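Local coordinates for protein EreC (Klebsiella pneumoniae, PDB 6XCQ) that acts as an erythromycin esterase, probably conferring macrolide resistance by hydrolysing the lactone ring of the drug, at residues 149-154 and 297-302. The protein carries 1 engineered substitution. Residues are numbered along the deposited sequence; the frame is centred on the assembly and turned at random. Where two conformers were deposited one is given.
Sequences KLQLVG and PDVKII
Q151 and V153 point across toward the segment 297-302, where V299 of the lead-in loop points back and I301 reaches over with the end of its side chain. Strands 151-154 and 301-304 run parallel with strand 94-97 between them, which accounts for the 8.6 Å between the closest CA atoms, those of Q151 and I301. Strand 151-154 is the outermost on its side of the mixed sheet within this chain. Backbone bonds tie Q151 and V153 to N93, I95 and L97, and K300 to N93 just before the middle strand. What meets directly is side chains over one face of that strand. I301 stretches out, CG1 anti to the backbone N (chi1 -173°) and the chain nearly straight beyond it (chi2 161°), which carries the terminal methyl CD1 to 4.2 Å from CB of V153. Toward the N-terminal ends of the segments, Q151 is also extended (chi2 180°), and its OE1 ends 4.3 Å from CG2 of V299, a loose amide-to-methyl approach. M292 of helix 279-295 packs against V153 and V299 on this face. With 106 Å² buried in all, the contact is light and mostly apolar: side chains make van der Waals contact across strand 94-97, with the Q151 amide at long range.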
# COMPACT_ATOMS: atom_id res chain seq x y z
N LYS A 149 -7.87 -15.96 -12.04
CA LYS A 149 -7.61 -16.08 -10.61
C LYS A 149 -6.38 -15.26 -10.24
O LYS A 149 -5.37 -15.29 -10.95
CB LYS A 149 -7.42 -17.54 -10.19
CG LYS A 149 -8.63 -18.45 -10.46
CD LYS A 149 -9.72 -18.26 -9.40
CE LYS A 149 -10.65 -19.47 -9.32
NZ LYS A 149 -11.35 -19.75 -10.61
N LEU A 150 -6.48 -14.54 -9.13
CA LEU A 150 -5.41 -13.70 -8.61
C LEU A 150 -5.28 -13.91 -7.11
O LEU A 150 -6.27 -14.06 -6.40
CB LEU A 150 -5.69 -12.22 -8.86
CG LEU A 150 -5.75 -11.71 -10.29
CD1 LEU A 150 -5.97 -10.20 -10.27
CD2 LEU A 150 -4.47 -12.07 -11.04
N GLN A 151 -4.04 -13.88 -6.63
CA GLN A 151 -3.76 -13.91 -5.20
C GLN A 151 -3.78 -12.48 -4.65
O GLN A 151 -3.09 -11.60 -5.17
CB GLN A 151 -2.40 -14.56 -4.96
CG GLN A 151 -2.03 -14.82 -3.50
CD GLN A 151 -0.66 -15.49 -3.37
OE1 GLN A 151 -0.10 -15.99 -4.35
NE2 GLN A 151 -0.10 -15.48 -2.16
N LEU A 152 -4.56 -12.25 -3.61
CA LEU A 152 -4.51 -11.00 -2.86
C LEU A 152 -3.52 -11.13 -1.71
O LEU A 152 -3.51 -12.14 -1.00
CB LEU A 152 -5.87 -10.64 -2.30
CG LEU A 152 -6.78 -9.68 -3.03
CD1 LEU A 152 -7.86 -9.27 -2.07
CD2 LEU A 152 -6.00 -8.47 -3.50
N VAL A 153 -2.73 -10.08 -1.51
CA VAL A 153 -1.67 -10.03 -0.50
C VAL A 153 -1.76 -8.70 0.23
O VAL A 153 -1.81 -7.64 -0.41
CB VAL A 153 -0.28 -10.19 -1.14
CG1 VAL A 153 0.83 -10.08 -0.09
CG2 VAL A 153 -0.18 -11.51 -1.92
N GLY A 154 -1.77 -8.73 1.56
CA GLY A 154 -1.63 -7.50 2.31
C GLY A 154 -0.16 -7.29 2.57
O GLY A 154 0.48 -8.13 3.21
N PRO A 297 8.58 -18.34 -6.44
CA PRO A 297 9.28 -17.81 -7.62
C PRO A 297 8.39 -17.59 -8.82
O PRO A 297 8.80 -16.89 -9.75
CB PRO A 297 10.34 -18.89 -7.92
CG PRO A 297 10.42 -19.73 -6.68
CD PRO A 297 9.04 -19.70 -6.10
N ASP A 298 7.18 -18.16 -8.85
CA ASP A 298 6.27 -17.91 -9.96
C ASP A 298 5.40 -16.68 -9.77
O ASP A 298 4.62 -16.36 -10.67
CB ASP A 298 5.38 -19.13 -10.18
CG ASP A 298 5.99 -20.14 -11.12
OD1 ASP A 298 7.24 -20.15 -11.24
OD2 ASP A 298 5.23 -20.92 -11.74
N VAL A 299 5.50 -15.98 -8.64
CA VAL A 299 4.60 -14.85 -8.40
C VAL A 299 5.03 -13.65 -9.24
O VAL A 299 6.22 -13.35 -9.37
CB VAL A 299 4.55 -14.48 -6.90
CG1 VAL A 299 3.91 -13.13 -6.73
CG2 VAL A 299 3.74 -15.50 -6.14
N LYS A 300 4.04 -12.97 -9.82
CA LYS A 300 4.26 -11.67 -10.43
C LYS A 300 3.19 -10.75 -9.86
O LYS A 300 1.99 -10.93 -10.13
CB LYS A 300 4.19 -11.76 -11.95
CG LYS A 300 5.30 -12.65 -12.54
CD LYS A 300 5.10 -12.92 -14.03
CE LYS A 300 5.26 -11.66 -14.82
NZ LYS A 300 5.38 -11.92 -16.28
N ILE A 301 3.59 -9.80 -9.02
CA ILE A 301 2.67 -9.08 -8.16
C ILE A 301 2.52 -7.63 -8.64
O ILE A 301 3.49 -6.99 -9.06
CB ILE A 301 3.13 -9.15 -6.68
CG1 ILE A 301 2.06 -8.53 -5.77
CG2 ILE A 301 4.51 -8.54 -6.49
CD1 ILE A 301 2.20 -8.95 -4.32
N ILE A 302 1.29 -7.14 -8.59
CA ILE A 302 0.95 -5.75 -8.88
C ILE A 302 0.75 -5.07 -7.53
O ILE A 302 -0.12 -5.49 -6.75
CB ILE A 302 -0.32 -5.65 -9.74
CG1 ILE A 302 -0.22 -6.54 -10.98
CG2 ILE A 302 -0.63 -4.20 -10.09
CD1 ILE A 302 -1.60 -6.69 -11.71